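Local coordinates for protein D-hydantoinase (Ralstonia pickettii, PDB 1NFG) that probably hydrolyses the cyclic amide bond of D-hydantoin derivatives stereospecifically, using two zinc ions bound in each subunit, at residues 3-8 / 21-26; 238-243 / 288-293; 259-264 / 305-310. All blocks are in the same frame, centred on the assembly; numbering follows the deposited sequence.

Contact 1 of 3, residues 3-8 / 21-26; sequences IIIKNG and LGIKDG
An antiparallel strand pair in the small beta-rich domain of the hydantoinase fold, apart from the zinc-binding TIM barrel, sets Ile-3 and Ile-5 of strand 3-6 beside Ile-23 and Leu-21 of strand 15-24. The two short strand segments approach to 4.8 Å with their N-to-C directions 164° apart. Ile-3 and Ile-23 form a hydrogen-bonded pair: Ile-23 N reaches Ile-3 O at 2.8 Å, and Ile-3 N returns a bond to Ile-23 O at 3.2 Å. The next such pair joins Leu-21 N to Ile-5 O at 2.8 Å, with Ile-5 N bonded to Leu-21 O at 3.1 Å. Between them Ile-4 faces Gly-22 as a non-hydrogen-bonded pair, where the CA of Ile-4 makes a CA-H...O contact with the O of Leu-21, the carbonyl that also accepts Ile-5 N.

Ile-3, Ile-5, Leu-21 and Ile-23 share one face of the sheet. The delta methyl of Ile-23 meets both isoleucines of strand 3-6 on that face: CG1 stands anti to the carbonyl carbon (chi1 -61°), and the chain continues extended to place CD1 4.1 Å from the CG2 of Ile-3 and equally far from the CD1 of Ile-5. Ile-23 runs alongside Ile-3 with the same heading but slants across Ile-5. Farther along, Ile-5 and Leu-21 touch through their CB atoms, 4.2 Å apart. These contacts are wholly apolar, and polar bonding across the pair stays in the backbone.

Strand 40-43 continues the sheet beyond strand 3-6 through backbone bonds to Ile-4 and Lys-6, while strand 27-31 pairs with the other flank through Gly-22. Ile-390 of strand 390-400 packs on Ile-5, Leu-21 and Ile-23.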
ATOM      1  N   ILE A   3      11.508  -3.462  53.216  1.00 33.75           N
ATOM      2  CA  ILE A   3      12.683  -3.104  52.434  1.00 32.42           C
ATOM      3  C   ILE A   3      12.623  -1.675  51.919  1.00 31.60           C
ATOM      4  O   ILE A   3      11.542  -1.130  51.678  1.00 31.71           O
ATOM      5  CB  ILE A   3      12.872  -4.075  51.237  1.00 32.13           C
ATOM      6  CG1 ILE A   3      13.389  -5.419  51.753  1.00 32.88           C
ATOM      7  CG2 ILE A   3      13.832  -3.484  50.211  1.00 31.23           C
ATOM      8  CD1 ILE A   3      13.884  -6.355  50.674  1.00 35.24           C
ATOM      9  N   ILE A   4      13.799  -1.068  51.789  1.00 29.32           N
ATOM     10  CA  ILE A   4      13.927   0.284  51.272  1.00 28.65           C
ATOM     11  C   ILE A   4      15.025   0.273  50.220  1.00 28.36           C
ATOM     12  O   ILE A   4      16.132  -0.218  50.470  1.00 27.47           O
ATOM     13  CB  ILE A   4      14.334   1.307  52.362  1.00 28.92           C
ATOM     14  CG1 ILE A   4      13.172   1.550  53.326  1.00 29.22           C
ATOM     15  CG2 ILE A   4      14.740   2.632  51.710  1.00 27.24           C
ATOM     16  CD1 ILE A   4      13.537   2.455  54.505  1.00 26.84           C
ATOM     17  N   ILE A   5      14.708   0.793  49.038  1.00 27.32           N
ATOM     18  CA  ILE A   5      15.691   0.874  47.967  1.00 27.60           C
ATOM     19  C   ILE A   5      15.986   2.362  47.809  1.00 27.71           C
ATOM     20  O   ILE A   5      15.109   3.150  47.429  1.00 27.15           O
ATOM     21  CB  ILE A   5      15.148   0.270  46.655  1.00 27.30           C
ATOM     22  CG1 ILE A   5      14.815  -1.208  46.878  1.00 25.99           C
ATOM     23  CG2 ILE A   5      16.193   0.395  45.548  1.00 25.72           C
ATOM     24  CD1 ILE A   5      14.113  -1.865  45.717  1.00 29.18           C
ATOM     25  N   LYS A   6      17.224   2.736  48.119  1.00 26.64           N
ATOM     26  CA  LYS A   6      17.643   4.131  48.081  1.00 26.84           C
ATOM     27  C   LYS A   6      18.726   4.455  47.061  1.00 26.96           C
ATOM     28  O   LYS A   6      19.465   3.569  46.618  1.00 25.89           O
ATOM     29  CB  LYS A   6      18.166   4.538  49.461  1.00 27.72           C
ATOM     30  CG  LYS A   6      19.474   3.834  49.821  1.00 28.36           C
ATOM     31  CD  LYS A   6      20.065   4.317  51.130  1.00 30.40           C
ATOM     32  CE  LYS A   6      21.375   3.589  51.436  1.00 32.57           C
ATOM     33  NZ  LYS A   6      22.008   4.047  52.712  1.00 32.35           N
ATOM     34  N   ASN A   7      18.820   5.741  46.722  1.00 27.01           N
ATOM     35  CA  ASN A   7      19.833   6.252  45.798  1.00 28.96           C
ATOM     36  C   ASN A   7      19.718   5.770  44.363  1.00 29.85           C
ATOM     37  O   ASN A   7      20.674   5.887  43.591  1.00 30.31           O
ATOM     38  CB  ASN A   7      21.246   5.905  46.293  1.00 29.22           C
ATOM     39  CG  ASN A   7      21.481   6.314  47.731  1.00 28.01           C
ATOM     40  OD1 ASN A   7      20.926   7.305  48.208  1.00 26.78           O
ATOM     41  ND2 ASN A   7      22.320   5.556  48.428  1.00 28.19           N
ATOM     42  N   GLY A   8      18.566   5.222  44.005  1.00 30.07           N
ATOM     43  CA  GLY A   8      18.401   4.737  42.653  1.00 29.12           C
ATOM     44  C   GLY A   8      17.527   5.651  41.827  1.00 29.14           C
ATOM     45  O   GLY A   8      16.875   6.562  42.352  1.00 28.34           O
ATOM     46  N   LEU A  21      12.469   4.052  47.520  1.00 33.98           N
ATOM     47  CA  LEU A  21      11.283   3.204  47.584  1.00 33.73           C
ATOM     48  C   LEU A  21      11.062   2.563  48.940  1.00 32.97           C
ATOM     49  O   LEU A  21      12.013   2.226  49.645  1.00 32.24           O
ATOM     50  CB  LEU A  21      11.387   2.071  46.558  1.00 34.73           C
ATOM     51  CG  LEU A  21      11.021   2.312  45.102  1.00 35.18           C
ATOM     52  CD1 LEU A  21      11.343   1.066  44.309  1.00 36.84           C
ATOM     53  CD2 LEU A  21       9.542   2.650  44.987  1.00 37.13           C
ATOM     54  N   GLY A  22       9.791   2.364  49.271  1.00 31.81           N
ATOM     55  CA  GLY A  22       9.430   1.714  50.515  1.00 31.98           C
ATOM     56  C   GLY A  22       8.541   0.515  50.227  1.00 32.45           C
ATOM     57  O   GLY A  22       7.401   0.671  49.780  1.00 32.69           O
ATOM     58  N   ILE A  23       9.056  -0.686  50.479  1.00 32.80           N
ATOM     59  CA  ILE A  23       8.303  -1.918  50.241  1.00 33.72           C
ATOM     60  C   ILE A  23       7.771  -2.524  51.547  1.00 35.16           C
ATOM     61  O   ILE A  23       8.514  -2.695  52.516  1.00 35.36           O
ATOM     62  CB  ILE A  23       9.186  -2.959  49.527  1.00 32.49           C
ATOM     63  CG1 ILE A  23       9.636  -2.403  48.179  1.00 31.27           C
ATOM     64  CG2 ILE A  23       8.421  -4.263  49.349  1.00 31.96           C
ATOM     65  CD1 ILE A  23      10.720  -3.211  47.518  1.00 31.30           C
ATOM     66  N   LYS A  24       6.485  -2.859  51.559  1.00 36.08           N
ATOM     67  CA  LYS A  24       5.856  -3.430  52.743  1.00 37.83           C
ATOM     68  C   LYS A  24       4.820  -4.499  52.398  1.00 37.74           C
ATOM     69  O   LYS A  24       3.776  -4.203  51.815  1.00 36.88           O
ATOM     70  CB  LYS A  24       5.181  -2.317  53.545  1.00 40.89           C
ATOM     71  CG  LYS A  24       4.436  -2.790  54.785  1.00 44.18           C
ATOM     72  CD  LYS A  24       5.400  -3.205  55.880  1.00 47.61           C
ATOM     73  CE  LYS A  24       4.665  -3.473  57.185  1.00 49.12           C
ATOM     74  NZ  LYS A  24       5.619  -3.696  58.310  1.00 50.34           N
ATOM     75  N   ASP A  25       5.109  -5.739  52.779  1.00 37.63           N
ATOM     76  CA  ASP A  25       4.213  -6.863  52.527  1.00 36.90           C
ATOM     77  C   ASP A  25       4.060  -7.157  51.045  1.00 35.78           C
ATOM     78  O   ASP A  25       2.945  -7.249  50.526  1.00 34.66           O
ATOM     79  CB  ASP A  25       2.837  -6.611  53.153  1.00 37.06           C
ATOM     80  CG  ASP A  25       2.913  -6.448  54.659  1.00 39.92           C
ATOM     81  OD1 ASP A  25       3.780  -7.106  55.279  1.00 40.12           O
ATOM     82  OD2 ASP A  25       2.105  -5.677  55.226  1.00 41.35           O
ATOM     83  N   GLY A  26       5.197  -7.299  50.374  1.00 35.17           N
ATOM     84  CA  GLY A  26       5.202  -7.605  48.956  1.00 34.71           C
ATOM     85  C   GLY A  26       4.760  -6.491  48.031  1.00 34.40           C
ATOM     86  O   GLY A  26       4.714  -6.686  46.820  1.00 35.41           O
TER

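Contact 2 of 3, residues 238-243 / 288-293; sequences VTCEES and PARAKK
With its CG anti to the carbonyl carbon (chi1 -55°) and a bend at chi2, the Arg-290 side chain brings NE to the hydroxyl of Thr-239, whose chi1 of 76° sets OG1 between its own backbone N and carbonyl carbon. NE donates to OG1 at 3.1 Å, with the oxygen at the guanidinium edge but 20° out of its plane. The arginine's CG packs against Cys-240, 3.7 Å from its CB.

Lys-293 also bends at chi2. Its NZ forms a salt bridge with Glu-241 OE1 at 2.9 Å, on the anti lone pair of that oxygen, and a weak one with Glu-242 OE2 at 3.2 Å. The lysine crosses both glutamates at about a right angle, completing a salt-bridge network.

These segments lead into barrel helices 241-253 and 292-303, with Thr-239 two residues after zinc ligand His-237. Glu-215 of helix 212-229 forms a salt bridge with Arg-290 NH2 and a hydrogen bond with Thr-239 OG1, while Arg-290 NH1 bonds to the O of Arg-210. The buried guanidinium is thus held at three nitrogens and its charge is probably balanced by Glu-215; Lys-293 probably offsets the paired negative charges at the helix start.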
ATOM      1  N   VAL A 238       5.913 -11.712  15.161  1.00 20.27           N
ATOM      2  CA  VAL A 238       5.891 -11.127  13.821  1.00 20.49           C
ATOM      3  C   VAL A 238       7.386 -11.002  13.570  1.00 20.73           C
ATOM      4  O   VAL A 238       8.091 -10.359  14.347  1.00 22.39           O
ATOM      5  CB  VAL A 238       5.269  -9.730  13.807  1.00 20.78           C
ATOM      6  CG1 VAL A 238       5.514  -9.078  12.457  1.00 18.61           C
ATOM      7  CG2 VAL A 238       3.771  -9.827  14.085  1.00 20.57           C
ATOM      8  N   THR A 239       7.869 -11.596  12.489  1.00 20.24           N
ATOM      9  CA  THR A 239       9.302 -11.617  12.237  1.00 20.23           C
ATOM     10  C   THR A 239       9.887 -10.899  11.020  1.00 21.04           C
ATOM     11  O   THR A 239      11.106 -10.785  10.905  1.00 21.08           O
ATOM     12  CB  THR A 239       9.756 -13.069  12.144  1.00 21.11           C
ATOM     13  OG1 THR A 239       9.363 -13.603  10.869  1.00 20.38           O
ATOM     14  CG2 THR A 239       9.083 -13.895  13.235  1.00 20.28           C
ATOM     15  N   CYS A 240       9.050 -10.421  10.108  1.00 20.30           N
ATOM     16  CA  CYS A 240       9.594  -9.786   8.918  1.00 19.23           C
ATOM     17  C   CYS A 240       8.732  -8.666   8.378  1.00 19.54           C
ATOM     18  O   CYS A 240       7.586  -8.482   8.795  1.00 19.91           O
ATOM     19  CB  CYS A 240       9.786 -10.839   7.828  1.00 19.75           C
ATOM     20  SG  CYS A 240       8.234 -11.668   7.374  1.00 21.39           S
ATOM     21  N   GLU A 241       9.291  -7.937   7.422  1.00 19.50           N
ATOM     22  CA  GLU A 241       8.609  -6.812   6.803  1.00 21.44           C
ATOM     23  C   GLU A 241       7.258  -7.163   6.176  1.00 21.19           C
ATOM     24  O   GLU A 241       6.272  -6.442   6.370  1.00 20.96           O
ATOM     25  CB  GLU A 241       9.533  -6.174   5.761  1.00 22.44           C
ATOM     26  CG  GLU A 241       8.882  -5.128   4.882  1.00 25.33           C
ATOM     27  CD  GLU A 241       9.898  -4.376   4.038  1.00 28.67           C
ATOM     28  OE1 GLU A 241      10.928  -4.978   3.654  1.00 28.01           O
ATOM     29  OE2 GLU A 241       9.656  -3.182   3.750  1.00 29.80           O
ATOM     30  N   GLU A 242       7.200  -8.272   5.442  1.00 20.23           N
ATOM     31  CA  GLU A 242       5.949  -8.649   4.794  1.00 21.44           C
ATOM     32  C   GLU A 242       4.811  -9.006   5.741  1.00 20.55           C
ATOM     33  O   GLU A 242       3.677  -8.590   5.518  1.00 21.30           O
ATOM     34  CB  GLU A 242       6.175  -9.780   3.775  1.00 21.46           C
ATOM     35  CG  GLU A 242       7.400 -10.618   4.022  1.00 23.53           C
ATOM     36  CD  GLU A 242       8.670 -10.002   3.474  1.00 23.88           C
ATOM     37  OE1 GLU A 242       8.761  -9.841   2.239  1.00 23.76           O
ATOM     38  OE2 GLU A 242       9.582  -9.692   4.275  1.00 25.90           O
ATOM     39  N   SER A 243       5.086  -9.761   6.800  1.00 20.33           N
ATOM     40  CA  SER A 243       4.006 -10.100   7.726  1.00 19.27           C
ATOM     41  C   SER A 243       3.617  -8.871   8.545  1.00 18.08           C
ATOM     42  O   SER A 243       2.438  -8.661   8.837  1.00 19.14           O
ATOM     43  CB  SER A 243       4.405 -11.254   8.662  1.00 18.67           C
ATOM     44  OG  SER A 243       5.460 -10.893   9.533  1.00 20.29           O
ATOM     45  N   PRO A 288      11.249 -18.843  10.697  1.00 20.60           N
ATOM     46  CA  PRO A 288      12.697 -18.783  10.469  1.00 20.04           C
ATOM     47  C   PRO A 288      13.319 -17.409  10.673  1.00 20.40           C
ATOM     48  O   PRO A 288      12.652 -16.385  10.531  1.00 19.56           O
ATOM     49  CB  PRO A 288      12.843 -19.235   9.010  1.00 19.64           C
ATOM     50  CG  PRO A 288      11.577 -19.955   8.716  1.00 19.14           C
ATOM     51  CD  PRO A 288      10.544 -19.148   9.442  1.00 19.59           C
ATOM     52  N   ALA A 289      14.610 -17.404  10.993  1.00 20.74           N
ATOM     53  CA  ALA A 289      15.350 -16.163  11.161  1.00 20.49           C
ATOM     54  C   ALA A 289      15.297 -15.472   9.800  1.00 20.64           C
ATOM     55  O   ALA A 289      15.447 -16.121   8.762  1.00 20.00           O
ATOM     56  CB  ALA A 289      16.784 -16.462  11.535  1.00 19.41           C
ATOM     57  N   ARG A 290      15.091 -14.161   9.802  1.00 20.69           N
ATOM     58  CA  ARG A 290      14.999 -13.411   8.559  1.00 21.09           C
ATOM     59  C   ARG A 290      16.302 -12.738   8.122  1.00 22.09           C
ATOM     60  O   ARG A 290      17.360 -13.365   8.124  1.00 22.70           O
ATOM     61  CB  ARG A 290      13.885 -12.380   8.689  1.00 20.88           C
ATOM     62  CG  ARG A 290      12.548 -12.990   9.089  1.00 21.28           C
ATOM     63  CD  ARG A 290      12.192 -14.165   8.193  1.00 20.56           C
ATOM     64  NE  ARG A 290      10.803 -14.579   8.363  1.00 20.82           N
ATOM     65  CZ  ARG A 290      10.265 -15.645   7.776  1.00 20.83           C
ATOM     66  NH1 ARG A 290      11.000 -16.412   6.979  1.00 20.50           N
ATOM     67  NH2 ARG A 290       8.989 -15.941   7.987  1.00 21.17           N
ATOM     68  N   ALA A 291      16.225 -11.467   7.736  1.00 23.65           N
ATOM     69  CA  ALA A 291      17.410 -10.734   7.298  1.00 25.11           C
ATOM     70  C   ALA A 291      17.593  -9.451   8.100  1.00 27.16           C
ATOM     71  O   ALA A 291      16.678  -9.023   8.810  1.00 28.30           O
ATOM     72  CB  ALA A 291      17.296 -10.408   5.825  1.00 23.12           C
ATOM     73  N   LYS A 292      18.768  -8.836   7.979  1.00 27.60           N
ATOM     74  CA  LYS A 292      19.052  -7.599   8.697  1.00 28.45           C
ATOM     75  C   LYS A 292      18.061  -6.483   8.391  1.00 28.58           C
ATOM     76  O   LYS A 292      17.730  -5.686   9.271  1.00 29.25           O
ATOM     77  CB  LYS A 292      20.467  -7.112   8.388  1.00 31.29           C
ATOM     78  CG  LYS A 292      21.554  -8.024   8.932  1.00 37.13           C
ATOM     79  CD  LYS A 292      22.942  -7.434   8.739  1.00 41.15           C
ATOM     80  CE  LYS A 292      24.017  -8.331   9.353  1.00 43.07           C
ATOM     81  NZ  LYS A 292      25.391  -7.759   9.190  1.00 44.75           N
ATOM     82  N   LYS A 293      17.584  -6.415   7.152  1.00 26.77           N
ATOM     83  CA  LYS A 293      16.642  -5.363   6.806  1.00 25.88           C
ATOM     84  C   LYS A 293      15.374  -5.543   7.627  1.00 25.64           C
ATOM     85  O   LYS A 293      14.657  -4.579   7.914  1.00 26.15           O
ATOM     86  CB  LYS A 293      16.337  -5.374   5.300  1.00 26.67           C
ATOM     87  CG  LYS A 293      15.686  -6.639   4.761  1.00 28.40           C
ATOM     88  CD  LYS A 293      14.177  -6.498   4.645  1.00 28.42           C
ATOM     89  CE  LYS A 293      13.571  -7.718   3.960  1.00 29.58           C
ATOM     90  NZ  LYS A 293      12.080  -7.654   3.872  1.00 29.89           N
TER

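Contact 3 of 3, residues 259-264 / 305-310; sequences AETCTH and GVFETV
Ala-259 O receives the N-H of Glu-308 at 2.9 Å in a nearly linear bond (174°), and a weak bond of 3.4 Å from Thr-261 N to Thr-309 O leads into the parallel pairing of Thr-261 with Val-310. The Phe-307 ring lies against the start of this pairing. Its chi1 of -64° turns CG anti to the carbonyl carbon, bringing one ring face to Thr-261, whose hydroxyl lies over it, with CB 4.3 Å above the plane toward the rim. The methyl of Ala-259 meets the same ring at its edge, in plane, 3.9 Å from CD1.

Glu-260 and Thr-309 run side by side, the CB of Glu-260 3.8 Å from the CG2 of Thr-309. At the polar end of Glu-260, OE1 bonds to Tyr-234 OH and OE2 to the ND1 of His-57. A water accepts from Ala-259 N at 3.0 Å and donates to Val-306 O and to Glu-308 OE2, which also forms a salt bridge with Arg-368.

Parallel pairing of neighbouring strands, here 257-262 with 310-311, is characteristic of the TIM barrel of metallo-dependent hydrolases; Glu-260 probably helps to orient zinc ligand His-57 from the second shell.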
ATOM      1  N   ALA A 259       0.163  -7.270  17.929  1.00 13.42           N
ATOM      2  CA  ALA A 259       1.262  -8.116  17.522  1.00 15.02           C
ATOM      3  C   ALA A 259       2.462  -7.904  18.432  1.00 16.44           C
ATOM      4  O   ALA A 259       2.501  -6.958  19.218  1.00 16.18           O
ATOM      5  CB  ALA A 259       1.632  -7.829  16.077  1.00 14.82           C
ATOM      6  N   GLU A 260       3.441  -8.793  18.315  1.00 17.74           N
ATOM      7  CA  GLU A 260       4.655  -8.735  19.119  1.00 18.83           C
ATOM      8  C   GLU A 260       5.819  -9.265  18.287  1.00 18.78           C
ATOM      9  O   GLU A 260       5.628  -9.692  17.148  1.00 18.72           O
ATOM     10  CB  GLU A 260       4.502  -9.626  20.357  1.00 19.73           C
ATOM     11  CG  GLU A 260       4.085 -11.069  20.018  1.00 22.35           C
ATOM     12  CD  GLU A 260       4.617 -12.108  21.003  1.00 24.48           C
ATOM     13  OE1 GLU A 260       4.419 -11.932  22.225  1.00 25.84           O
ATOM     14  OE2 GLU A 260       5.230 -13.106  20.557  1.00 22.30           O
ATOM     15  N   THR A 261       7.023  -9.212  18.850  1.00 18.70           N
ATOM     16  CA  THR A 261       8.206  -9.771  18.193  1.00 19.37           C
ATOM     17  C   THR A 261       8.983 -10.455  19.299  1.00 19.52           C
ATOM     18  O   THR A 261       8.592 -10.391  20.474  1.00 18.53           O
ATOM     19  CB  THR A 261       9.145  -8.736  17.568  1.00 17.50           C
ATOM     20  OG1 THR A 261       8.384  -7.646  17.057  1.00 26.50           O
ATOM     21  CG2 THR A 261       9.913  -9.369  16.417  1.00 11.82           C
ATOM     22  N   CYS A 262      10.085 -11.095  18.931  1.00 16.99           N
ATOM     23  CA  CYS A 262      10.874 -11.788  19.915  1.00 18.31           C
ATOM     24  C   CYS A 262      12.339 -11.457  19.724  1.00 19.70           C
ATOM     25  O   CYS A 262      12.832 -11.360  18.605  1.00 20.72           O
ATOM     26  CB  CYS A 262      10.614 -13.301  19.818  1.00 17.54           C
ATOM     27  SG  CYS A 262       8.840 -13.755  19.992  1.00 15.93           S
ATOM     28  N   THR A 263      13.019 -11.281  20.845  1.00 20.46           N
ATOM     29  CA  THR A 263      14.422 -10.934  20.882  1.00 20.55           C
ATOM     30  C   THR A 263      15.251 -11.372  19.682  1.00 23.12           C
ATOM     31  O   THR A 263      15.851 -10.534  19.006  1.00 24.57           O
ATOM     32  CB  THR A 263      15.062 -11.505  22.145  1.00 19.95           C
ATOM     33  OG1 THR A 263      14.179 -11.292  23.257  1.00 19.79           O
ATOM     34  CG2 THR A 263      16.405 -10.837  22.412  1.00 16.29           C
ATOM     35  N   HIS A 264      15.284 -12.675  19.410  1.00 24.58           N
ATOM     36  CA  HIS A 264      16.100 -13.193  18.309  1.00 24.85           C
ATOM     37  C   HIS A 264      15.762 -12.662  16.915  1.00 24.39           C
ATOM     38  O   HIS A 264      16.598 -12.711  16.012  1.00 24.55           O
ATOM     39  CB  HIS A 264      16.106 -14.733  18.312  1.00 24.15           C
ATOM     40  CG  HIS A 264      14.748 -15.351  18.429  1.00 24.65           C
ATOM     41  ND1 HIS A 264      13.948 -15.181  19.538  1.00 24.50           N
ATOM     42  CD2 HIS A 264      14.045 -16.126  17.571  1.00 24.81           C
ATOM     43  CE1 HIS A 264      12.807 -15.824  19.356  1.00 24.45           C
ATOM     44  NE2 HIS A 264      12.840 -16.405  18.170  1.00 24.49           N
ATOM     45  N   GLY A 305       6.065   2.394  18.346  1.00 16.96           N
ATOM     46  CA  GLY A 305       5.034   1.852  19.218  1.00 18.66           C
ATOM     47  C   GLY A 305       4.034   0.886  18.605  1.00 19.02           C
ATOM     48  O   GLY A 305       2.909   0.751  19.089  1.00 19.33           O
ATOM     49  N   VAL A 306       4.442   0.204  17.546  1.00 18.72           N
ATOM     50  CA  VAL A 306       3.567  -0.740  16.873  1.00 19.20           C
ATOM     51  C   VAL A 306       3.289  -2.002  17.694  1.00 19.50           C
ATOM     52  O   VAL A 306       2.132  -2.373  17.888  1.00 19.91           O
ATOM     53  CB  VAL A 306       4.169  -1.144  15.511  1.00 19.42           C
ATOM     54  CG1 VAL A 306       3.311  -2.201  14.843  1.00 18.05           C
ATOM     55  CG2 VAL A 306       4.290   0.081  14.628  1.00 19.30           C
ATOM     56  N   PHE A 307       4.350  -2.648  18.175  1.00 18.95           N
ATOM     57  CA  PHE A 307       4.235  -3.888  18.945  1.00 18.90           C
ATOM     58  C   PHE A 307       3.865  -3.733  20.416  1.00 20.31           C
ATOM     59  O   PHE A 307       4.175  -2.726  21.048  1.00 21.30           O
ATOM     60  CB  PHE A 307       5.539  -4.676  18.847  1.00 17.30           C
ATOM     61  CG  PHE A 307       5.859  -5.147  17.455  1.00 17.81           C
ATOM     62  CD1 PHE A 307       4.932  -5.897  16.730  1.00 16.04           C
ATOM     63  CD2 PHE A 307       7.095  -4.866  16.877  1.00 16.02           C
ATOM     64  CE1 PHE A 307       5.237  -6.363  15.454  1.00 17.58           C
ATOM     65  CE2 PHE A 307       7.408  -5.328  15.599  1.00 16.18           C
ATOM     66  CZ  PHE A 307       6.480  -6.079  14.886  1.00 16.06           C
ATOM     67  N   GLU A 308       3.213  -4.754  20.959  1.00 20.05           N
ATOM     68  CA  GLU A 308       2.799  -4.741  22.353  1.00 18.26           C
ATOM     69  C   GLU A 308       3.935  -5.150  23.283  1.00 17.60           C
ATOM     70  O   GLU A 308       3.901  -4.847  24.476  1.00 16.32           O
ATOM     71  CB  GLU A 308       1.628  -5.691  22.560  1.00 18.31           C
ATOM     72  CG  GLU A 308       0.448  -5.391  21.690  1.00 20.83           C
ATOM     73  CD  GLU A 308      -0.051  -3.989  21.892  1.00 23.07           C
ATOM     74  OE1 GLU A 308      -0.214  -3.591  23.061  1.00 23.56           O
ATOM     75  OE2 GLU A 308      -0.290  -3.287  20.886  1.00 25.96           O
ATOM     76  N   THR A 309       4.945  -5.824  22.744  1.00 15.72           N
ATOM     77  CA  THR A 309       6.048  -6.274  23.580  1.00 16.07           C
ATOM     78  C   THR A 309       7.092  -7.010  22.767  1.00 16.37           C
ATOM     79  O   THR A 309       6.917  -7.236  21.579  1.00 17.83           O
ATOM     80  CB  THR A 309       5.539  -7.266  24.666  1.00 15.84           C
ATOM     81  OG1 THR A 309       6.621  -7.666  25.514  1.00 16.26           O
ATOM     82  CG2 THR A 309       4.968  -8.516  24.010  1.00 14.13           C
ATOM     83  N   VAL A 310       8.186  -7.372  23.426  1.00 17.89           N
ATOM     84  CA  VAL A 310       9.245  -8.158  22.808  1.00 18.63           C
ATOM     85  C   VAL A 310       9.380  -9.343  23.762  1.00 20.60           C
ATOM     86  O   VAL A 310      10.011  -9.222  24.814  1.00 21.63           O
ATOM     87  CB  VAL A 310      10.600  -7.418  22.757  1.00 17.73           C
ATOM     88  CG1 VAL A 310      11.675  -8.357  22.216  1.00 14.19           C
ATOM     89  CG2 VAL A 310      10.495  -6.174  21.888  1.00 16.64           C
TER
HETATM   90  O   HOH W   1      -0.006  -4.312  18.325  1.00  6.60           O

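In the fold
Contact 1 lies in the small beta-rich domain, its centre 31 Å from that of contact 3 and 42 Å from that of contact 2, and touches neither. Contacts 2 and 3 belong to the barrel, with centres 12 Å apart, and meet through Val-238, which packs on Ala-259 and Phe-307 and probably bonds through its N to the O of Glu-260. Contact 2 holds the starts of helices 241-253 and 292-303; contact 3 joins the strand between them to the chain after the second. Contacts 1 and 3 are buried and rest on backbone pairing with apolar packing, though contact 3 also reaches the zinc site through a carboxylate. Contact 2 is partly buried and relies on charged side chains, with its lysine exposed.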